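PDB 4OVD: peptidoglycan glycosyltransferase from Atopobium parvulum, which belongs to the penicillin-binding proteins, with a dimerisation domain and a domain of the penicillin-binding transpeptidase family in one chain. Local coordinates for residues S295-K298 and V299-T302; K367-A370 and E371-K375; R395-D398 and Q399-G402; G405-M408 and A409-Q412. All blocks are in the same frame, centred on the assembly; numbering follows the deposited sequence.

Contact 1: S295-K298 and V299-T302; sequences SVFK and VITT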
loop_
_atom_site.group_PDB
_atom_site.type_symbol
_atom_site.label_atom_id
_atom_site.label_comp_id
_atom_site.label_asym_id
_atom_site.label_seq_id
_atom_site.Cartn_x
_atom_site.Cartn_y
_atom_site.Cartn_z
ATOM N N SER A 295 0.622 -10.531 9.764
ATOM C CA SER A 295 1.521 -9.903 10.722
ATOM C C SER A 295 1.952 -8.482 10.488
ATOM O O SER A 295 2.295 -7.780 11.432
ATOM C CB SER A 295 2.642 -10.907 11.086
ATOM O OG SER A 295 3.172 -11.437 9.933
ATOM N N VAL A 296 1.853 -7.997 9.251
ATOM C CA VAL A 296 2.182 -6.604 9.004
ATOM C C VAL A 296 1.151 -5.699 9.787
ATOM O O VAL A 296 1.392 -4.500 10.109
ATOM C CB VAL A 296 2.242 -6.492 7.450
ATOM C CG1 VAL A 296 0.885 -6.252 6.832
ATOM C CG2 VAL A 296 3.241 -5.517 6.975
ATOM N N PHE A 297 0.029 -6.268 10.187
ATOM C CA PHE A 297 -0.971 -5.511 10.899
ATOM C C PHE A 297 -0.539 -5.238 12.385
ATOM O O PHE A 297 -1.137 -4.387 13.058
ATOM C CB PHE A 297 -2.237 -6.325 10.941
ATOM C CG PHE A 297 -3.490 -5.515 11.149
ATOM C CD1 PHE A 297 -3.980 -4.751 10.107
ATOM C CD2 PHE A 297 -4.139 -5.473 12.396
ATOM C CE1 PHE A 297 -5.126 -3.995 10.280
ATOM C CE2 PHE A 297 -5.227 -4.686 12.574
ATOM C CZ PHE A 297 -5.766 -3.987 11.499
ATOM N N LYS A 298 0.468 -5.962 12.900
ATOM C CA LYS A 298 0.810 -5.843 14.312
ATOM C C LYS A 298 1.281 -4.445 14.712
ATOM O O LYS A 298 1.272 -4.115 15.860
ATOM C CB LYS A 298 1.833 -6.866 14.698
ATOM C CG LYS A 298 1.318 -8.261 14.500
ATOM C CD LYS A 298 2.354 -9.277 14.881
ATOM C CE LYS A 298 1.891 -10.661 14.465
ATOM N NZ LYS A 298 2.861 -11.680 14.816
ATOM N N VAL A 299 1.695 -3.641 13.759
ATOM C CA VAL A 299 2.101 -2.254 14.015
ATOM C C VAL A 299 0.871 -1.417 14.417
ATOM O O VAL A 299 0.961 -0.491 15.230
ATOM C CB VAL A 299 2.759 -1.740 12.743
ATOM C CG1 VAL A 299 2.859 -0.229 12.777
ATOM C CG2 VAL A 299 4.137 -2.405 12.610
ATOM N N ILE A 300 -0.284 -1.772 13.850
ATOM C CA ILE A 300 -1.555 -1.121 14.189
ATOM C C ILE A 300 -1.968 -1.514 15.601
ATOM O O ILE A 300 -2.282 -0.700 16.429
ATOM C CB ILE A 300 -2.617 -1.485 13.113
ATOM C CG1 ILE A 300 -2.160 -0.781 11.835
ATOM C CG2 ILE A 300 -3.960 -0.951 13.445
ATOM C CD1 ILE A 300 -2.678 -1.332 10.566
ATOM N N THR A 301 -1.956 -2.800 15.889
ATOM C CA THR A 301 -2.305 -3.275 17.207
ATOM C C THR A 301 -1.424 -2.658 18.279
ATOM O O THR A 301 -1.918 -2.255 19.355
ATOM C CB THR A 301 -2.149 -4.774 17.247
ATOM O OG1 THR A 301 -2.978 -5.315 16.192
ATOM C CG2 THR A 301 -2.443 -5.304 18.679
ATOM N N THR A 302 -0.108 -2.596 18.050
ATOM C CA THR A 302 0.747 -2.035 19.113
ATOM C C THR A 302 0.567 -0.544 19.207
ATOM O O THR A 302 0.641 0.022 20.311
ATOM C CB THR A 302 2.221 -2.420 18.905
ATOM O OG1 THR A 302 2.551 -2.149 17.543
ATOM C CG2 THR A 302 2.410 -3.902 19.006
#
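I300 lies over one face of the F297 ring, three residues back, and its branches divide the ring between them. CB comes first: it sits over the ring centre, 4.1 Å above the plane, while staying 3.3 Å from F297 O. With CG1 anti to the carbonyl carbon (chi1 -68°), that branch steps back from the ring, and CG2 reaches the far end near CE2 and CZ. From CG1 the chain returns, so that the tip, CD1, lies 3.6 Å from F297 CE1 in a CH-pi contact 28° off the ring normal. Behind this packing the backbone changes pitch. F297 O accepts I300 N at 2.9 Å and, only weakly, T301 N at 3.3 Å, whereas K298 O accepts T302 N at 3.0 Å, as in an alpha helix. The polar ends find partners further afield: T301 OG1 with A409 O, T302 OG1 with E464, and K298 NZ with both S351 and N353. A 3-10 turn running into a buried helix, with S295 and K298 three apart at the join, matches the SxxK motif of penicillin-binding proteins, and S351 and N353 match the family's SxN motif.

Contact 2: K367-A370 and E371-K375; sequences KRFA and EGIDK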
loop_
_atom_site.group_PDB
_atom_site.type_symbol
_atom_site.label_atom_id
_atom_site.label_comp_id
_atom_site.label_asym_id
_atom_site.label_seq_id
_atom_site.Cartn_x
_atom_site.Cartn_y
_atom_site.Cartn_z
ATOM N N LYS A 367 -13.356 -2.977 22.505
ATOM C CA LYS A 367 -13.837 -1.619 22.276
ATOM C C LYS A 367 -12.743 -0.658 21.849
ATOM O O LYS A 367 -12.925 0.047 20.847
ATOM C CB LYS A 367 -14.533 -1.084 23.532
ATOM C CG LYS A 367 -14.991 0.364 23.375
ATOM C CD LYS A 367 -15.990 0.737 24.465
ATOM C CE LYS A 367 -16.229 2.228 24.423
ATOM N NZ LYS A 367 -17.278 2.551 25.389
ATOM N N ARG A 368 -11.650 -0.556 22.632
ATOM C CA ARG A 368 -10.555 0.346 22.252
ATOM C C ARG A 368 -9.884 -0.156 21.009
ATOM O O ARG A 368 -9.395 0.647 20.204
ATOM C CB ARG A 368 -9.533 0.580 23.390
ATOM C CG ARG A 368 -10.092 1.445 24.509
ATOM C CD ARG A 368 -9.132 1.667 25.668
ATOM N NE ARG A 368 -8.804 0.412 26.342
ATOM C CZ ARG A 368 -8.491 0.342 27.627
ATOM N NH1 ARG A 368 -8.532 1.450 28.358
ATOM N NH2 ARG A 368 -8.181 -0.846 28.187
ATOM N N PHE A 369 -9.883 -1.479 20.819
ATOM C CA PHE A 369 -9.276 -2.029 19.619
ATOM C C PHE A 369 -10.071 -1.605 18.412
ATOM O O PHE A 369 -9.524 -1.066 17.459
ATOM C CB PHE A 369 -9.216 -3.560 19.655
ATOM C CG PHE A 369 -8.543 -4.180 18.451
ATOM C CD1 PHE A 369 -7.147 -4.131 18.299
ATOM C CD2 PHE A 369 -9.268 -4.824 17.519
ATOM C CE1 PHE A 369 -6.557 -4.727 17.250
ATOM C CE2 PHE A 369 -8.657 -5.461 16.449
ATOM C CZ PHE A 369 -7.300 -5.433 16.329
ATOM N N ALA A 370 -11.364 -1.891 18.422
ATOM C CA ALA A 370 -12.210 -1.527 17.298
ATOM C C ALA A 370 -12.201 -0.005 17.067
ATOM O O ALA A 370 -12.284 0.464 15.926
ATOM C CB ALA A 370 -13.613 -2.042 17.499
ATOM N N GLU A 371 -12.108 0.799 18.119
ATOM C CA GLU A 371 -12.044 2.244 17.880
ATOM C C GLU A 371 -10.760 2.625 17.197
ATOM O O GLU A 371 -10.764 3.457 16.304
ATOM C CB GLU A 371 -12.206 3.060 19.164
ATOM C CG GLU A 371 -13.662 3.049 19.630
ATOM C CD GLU A 371 -13.838 3.592 21.032
ATOM O OE1 GLU A 371 -12.823 3.787 21.749
ATOM O OE2 GLU A 371 -15.005 3.773 21.420
ATOM N N GLY A 372 -9.664 1.958 17.549
ATOM C CA GLY A 372 -8.394 2.282 16.935
ATOM C C GLY A 372 -8.328 1.877 15.481
ATOM O O GLY A 372 -7.749 2.596 14.689
ATOM N N ILE A 373 -8.775 0.661 15.179
ATOM C CA ILE A 373 -8.813 0.139 13.814
ATOM C C ILE A 373 -9.503 1.158 12.934
ATOM O O ILE A 373 -9.065 1.456 11.813
ATOM C CB ILE A 373 -9.720 -1.130 13.775
ATOM C CG1 ILE A 373 -9.004 -2.269 14.431
ATOM C CG2 ILE A 373 -10.151 -1.559 12.405
ATOM C CD1 ILE A 373 -7.553 -2.295 14.141
ATOM N N ASP A 374 -10.616 1.670 13.462
ATOM C CA ASP A 374 -11.447 2.607 12.755
ATOM C C ASP A 374 -10.722 3.933 12.579
ATOM O O ASP A 374 -10.715 4.494 11.507
ATOM C CB ASP A 374 -12.740 2.791 13.516
ATOM C CG ASP A 374 -13.773 3.493 12.712
ATOM O OD1 ASP A 374 -14.413 2.800 11.891
ATOM O OD2 ASP A 374 -13.982 4.701 12.942
ATOM N N LYS A 375 -10.067 4.417 13.632
ATOM C CA LYS A 375 -9.356 5.652 13.526
ATOM C C LYS A 375 -8.225 5.501 12.497
ATOM O O LYS A 375 -7.905 6.438 11.792
ATOM C CB LYS A 375 -8.780 5.941 14.922
ATOM C CG LYS A 375 -8.518 7.383 15.286
ATOM C CD LYS A 375 -8.241 7.458 16.780
ATOM C CE LYS A 375 -8.387 8.863 17.352
ATOM N NZ LYS A 375 -7.570 9.882 16.645
#
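K367 and E371 run side by side and point the same way, the first of the i to i+4 pairs that make helix 366-375 an ordinary alpha helix. E371 N donates to K367 O at 2.9 Å, and the extended E371 side chain lies alongside the lysine. Its CG lies 3.3 Å from the same carbonyl oxygen, and OE2 comes within 3.6 Å of K367 CE. The charged ends do not meet, since K367 NZ stays 4.7 Å from OE2; any attraction between them is probably modest on this exposed side. G372 follows with a backbone bond from its N to R368 O and brings no side chain to the surface. R368 itself turns away, its NE bonded to I364 O. At I373 the helix faces inward. Its N meets F369 O in the straightest of the four bonds, at 173°, and its side chain covers one face of the F369 ring near the rim. A folded second torsion (chi2 -38°) brings CD1 back over the ring's outer end, 3.8 Å from F369 CZ, while CG1 stands 3.8 Å from F369 CE2. I300 and I304 of helix 298-307 pack on I373 as well, so this side belongs to the interior. D374 N bonds to A370 O at 3.2 Å, the last bond between 367-370 and 371-375; D374 CB lies 3.4 Å from that same oxygen, and OD1 is bonded to H380 NE2.

Contact 3: R395-D398 and Q399-G402; sequences RSLD and QYEG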
loop_
_atom_site.group_PDB
_atom_site.type_symbol
_atom_site.label_atom_id
_atom_site.label_comp_id
_atom_site.label_asym_id
_atom_site.label_seq_id
_atom_site.Cartn_x
_atom_site.Cartn_y
_atom_site.Cartn_z
ATOM N N ARG A 395 -15.196 -6.476 10.402
ATOM C CA ARG A 395 -16.314 -6.488 11.306
ATOM C C ARG A 395 -16.316 -5.232 12.151
ATOM O O ARG A 395 -15.264 -4.788 12.561
ATOM C CB ARG A 395 -16.223 -7.669 12.268
ATOM C CG ARG A 395 -16.635 -8.979 11.665
ATOM C CD ARG A 395 -16.266 -10.102 12.593
ATOM N NE ARG A 395 -16.607 -11.374 11.981
ATOM C CZ ARG A 395 -17.498 -12.223 12.457
ATOM N NH1 ARG A 395 -18.092 -11.997 13.620
ATOM N NH2 ARG A 395 -17.739 -13.352 11.798
ATOM N N SER A 396 -17.489 -4.643 12.378
ATOM C CA SER A 396 -17.600 -3.498 13.294
ATOM C C SER A 396 -17.691 -4.083 14.729
ATOM O O SER A 396 -17.886 -5.293 14.923
ATOM C CB SER A 396 -18.832 -2.689 13.002
ATOM O OG SER A 396 -19.928 -3.583 13.114
ATOM N N LEU A 397 -17.458 -3.253 15.728
ATOM C CA LEU A 397 -17.448 -3.701 17.128
ATOM C C LEU A 397 -18.671 -4.528 17.491
ATOM O O LEU A 397 -18.516 -5.616 18.044
ATOM C CB LEU A 397 -17.388 -2.517 18.078
ATOM C CG LEU A 397 -17.497 -2.896 19.556
ATOM C CD1 LEU A 397 -16.358 -3.840 19.921
ATOM C CD2 LEU A 397 -17.513 -1.642 20.426
ATOM N N ASP A 398 -19.867 -4.058 17.121
ATOM C CA ASP A 398 -21.090 -4.790 17.478
ATOM C C ASP A 398 -21.211 -6.132 16.774
ATOM O O ASP A 398 -22.047 -6.918 17.140
ATOM C CB ASP A 398 -22.384 -3.950 17.325
ATOM C CG ASP A 398 -22.692 -3.596 15.884
ATOM O OD1 ASP A 398 -21.743 -3.498 15.084
ATOM O OD2 ASP A 398 -23.886 -3.393 15.550
ATOM N N GLN A 399 -20.381 -6.405 15.774
ATOM C CA GLN A 399 -20.423 -7.702 15.110
ATOM C C GLN A 399 -19.326 -8.632 15.669
ATOM O O GLN A 399 -19.241 -9.798 15.280
ATOM C CB GLN A 399 -20.197 -7.548 13.606
ATOM C CG GLN A 399 -21.172 -6.706 12.808
ATOM C CD GLN A 399 -20.707 -6.585 11.333
ATOM O OE1 GLN A 399 -19.705 -5.940 11.035
ATOM N NE2 GLN A 399 -21.466 -7.178 10.408
ATOM N N TYR A 400 -18.492 -8.152 16.591
ATOM C CA TYR A 400 -17.428 -9.005 17.113
ATOM C C TYR A 400 -18.025 -10.173 17.845
ATOM O O TYR A 400 -19.063 -10.091 18.485
ATOM C CB TYR A 400 -16.481 -8.274 18.096
ATOM C CG TYR A 400 -15.368 -7.400 17.512
ATOM C CD1 TYR A 400 -15.550 -6.672 16.358
ATOM C CD2 TYR A 400 -14.186 -7.180 18.231
ATOM C CE1 TYR A 400 -14.561 -5.823 15.859
ATOM C CE2 TYR A 400 -13.177 -6.355 17.725
ATOM C CZ TYR A 400 -13.378 -5.656 16.547
ATOM O OH TYR A 400 -12.427 -4.783 16.074
ATOM N N GLU A 401 -17.332 -11.274 17.762
ATOM C CA GLU A 401 -17.742 -12.418 18.480
ATOM C C GLU A 401 -16.565 -12.794 19.347
ATOM O O GLU A 401 -15.553 -12.061 19.421
ATOM C CB GLU A 401 -18.225 -13.498 17.520
ATOM C CG GLU A 401 -17.263 -13.813 16.395
ATOM C CD GLU A 401 -17.877 -14.736 15.360
ATOM O OE1 GLU A 401 -19.137 -14.823 15.310
ATOM O OE2 GLU A 401 -17.092 -15.335 14.583
ATOM N N GLY A 402 -16.683 -13.940 19.982
ATOM C CA GLY A 402 -15.674 -14.414 20.895
ATOM C C GLY A 402 -14.236 -14.209 20.522
ATOM O O GLY A 402 -13.515 -13.596 21.283
HETATM O O HOH W 1 -13.090 -3.612 13.995
#
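S396 O accepts Q399 N and L397 O accepts Y400 N, both at 2.9 Å, two successive i to i+3 bonds that wind 396-400 into a short 3-10 turn. With CG anti to the carbonyl carbon (chi1 -60°) and the chain extended beyond it, the Q399 side chain reaches S396. Its OE1 takes the N-H of S396 at 2.9 Å, in the carbonyl plane on a lone pair and nearly straight at 170°, which probably helps to set the rotation of the amide. S396 OG donates to D398 OD1 at 2.7 Å. Across the loop R395 extends its chain over the backbone of the second half. NH1 makes a weak bond to Q399 O, which lies at the edge of the guanidinium, and a salt bridge at 3.5 Å to E401 OE1. The two planes are 46° apart, and the ions meet obliquely, not as a flat pair. Y400 turns its ring edge to the backbone: S396 O is 3.1 Å from CD1, and R395 O lies in the ring plane. A water joins that same R395 O, 2.9 Å away, to the phenol OH. L397 CD1 lies over one ring face. The loop follows helix 366-375 and precedes helix 404-408, and Y400 packs against both: on D366, F369 and A370 of the first and on M408 of the second, while L397 also rests on A370.

Contact 4: G405-M408 and A409-Q412; sequences GGNM and AFGQ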
loop_
_atom_site.group_PDB
_atom_site.type_symbol
_atom_site.label_atom_id
_atom_site.label_comp_id
_atom_site.label_asym_id
_atom_site.label_seq_id
_atom_site.Cartn_x
_atom_site.Cartn_y
_atom_site.Cartn_z
ATOM N N GLY A 405 -11.489 -10.036 18.213
ATOM C CA GLY A 405 -10.453 -9.112 18.594
ATOM C C GLY A 405 -9.093 -9.788 18.632
ATOM O O GLY A 405 -8.140 -9.333 18.058
ATOM N N GLY A 406 -9.010 -10.907 19.318
ATOM C CA GLY A 406 -7.715 -11.621 19.424
ATOM C C GLY A 406 -7.096 -11.977 18.121
ATOM O O GLY A 406 -5.871 -11.899 17.948
ATOM N N ASN A 407 -7.942 -12.411 17.180
ATOM C CA ASN A 407 -7.452 -12.744 15.845
ATOM C C ASN A 407 -7.052 -11.520 15.036
ATOM O O ASN A 407 -6.031 -11.482 14.327
ATOM C CB ASN A 407 -8.498 -13.563 15.070
ATOM C CG ASN A 407 -8.719 -14.946 15.638
ATOM O OD1 ASN A 407 -7.853 -15.546 16.224
ATOM N ND2 ASN A 407 -9.928 -15.449 15.458
HETATM N N MSE A 408 -7.886 -10.514 15.065
HETATM C CA MSE A 408 -7.557 -9.278 14.355
HETATM C C MSE A 408 -6.268 -8.651 14.862
HETATM O O MSE A 408 -5.548 -7.978 14.103
HETATM C CB MSE A 408 -8.629 -8.226 14.534
HETATM C CG MSE A 408 -9.796 -8.636 13.635
HETATM SE SE MSE A 408 -11.265 -7.293 13.869
HETATM C CE MSE A 408 -10.326 -6.056 12.773
ATOM N N ALA A 409 -5.932 -8.914 16.123
ATOM C CA ALA A 409 -4.703 -8.341 16.724
ATOM C C ALA A 409 -3.490 -8.752 15.949
ATOM O O ALA A 409 -2.500 -8.026 15.976
ATOM C CB ALA A 409 -4.565 -8.794 18.169
ATOM N N PHE A 410 -3.501 -9.984 15.372
ATOM C CA PHE A 410 -2.372 -10.432 14.577
ATOM C C PHE A 410 -2.706 -10.481 13.114
ATOM O O PHE A 410 -2.052 -11.170 12.313
ATOM C CB PHE A 410 -1.738 -11.740 15.080
ATOM C CG PHE A 410 -2.659 -12.911 15.215
ATOM C CD1 PHE A 410 -3.355 -13.120 16.348
ATOM C CD2 PHE A 410 -2.689 -13.887 14.241
ATOM C CE1 PHE A 410 -4.148 -14.217 16.521
ATOM C CE2 PHE A 410 -3.453 -15.026 14.407
ATOM C CZ PHE A 410 -4.206 -15.180 15.563
ATOM N N GLY A 411 -3.683 -9.667 12.742
ATOM C CA GLY A 411 -4.054 -9.538 11.356
ATOM C C GLY A 411 -4.883 -10.644 10.692
ATOM O O GLY A 411 -4.832 -10.763 9.449
ATOM N N GLN A 412 -5.630 -11.417 11.485
ATOM C CA GLN A 412 -6.527 -12.453 10.966
ATOM C C GLN A 412 -7.938 -12.063 11.251
ATOM O O GLN A 412 -8.208 -11.290 12.160
ATOM C CB GLN A 412 -6.181 -13.826 11.502
ATOM C CG GLN A 412 -4.748 -14.183 11.017
ATOM C CD GLN A 412 -4.362 -15.656 11.212
ATOM O OE1 GLN A 412 -5.195 -16.488 11.556
ATOM N NE2 GLN A 412 -3.081 -15.955 11.049
#
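N407 O is gripped by two backbone N-H groups from opposite faces of its carbonyl plane, F410 N at 3.1 Å and Q412 N at 2.9 Å, and it also lies over the face of the F410 ring. The ring reaches that place because chi1 of F410 is 56°, which sets CG between the backbone N and the carbonyl carbon and turns the aromatic group back toward the helix it has just left. N407 O stands 3.7 Å above the ring plane, displaced toward the rim. G406 O approaches the same ring obliquely, 3.2 Å from CE1. The side chains of N407 and F410 run alongside each other, pointing the same way, with the amide nearly perpendicular to the ring (87°) and OD1 near CZ. Tight backbone packing continues beyond them: A409 CB rests 3.4 Å from G406 O, and Q412 O lies beside the selenomethionine M408, 3.4 Å from its CG and in a CA-H...O contact with its CA. A409 N still makes the helical bond to G405 O. At G411, whose backbone also bonds to G294, the chain adopts a positive phi of 76°. Its N donates to M408 O at 2.9 Å, closing a type I turn from M408 to G411. Together with the wider bond from Q412 N to N407 O, and with G411 as the C-prime residue, this is the Schellman motif that ends helix 404-408.

In the fold
All four contacts are local and follow one another through the penicillin-binding transpeptidase domain. Contacts 1 and 4 are buried and meet, with F297 against G411 and K298 against F410; contact 2 is half sunk, and contact 3 lies at the surface. Contacts 1 and 2 each lay an isoleucine on a phenylalanine, and those inward faces pack together, whereas the outward face of contact 2 carries charged side chains. F369 links contact 2 to M408 of contact 4, and contact 3 touches both through Y400 OH, near A370 CB and M408 SE. Inside, apolar packing and backbone bonds are joined by side-chain hydrogen bonds of K298, T301 and T302; a salt bridge, an amide and a water shape the outer loop.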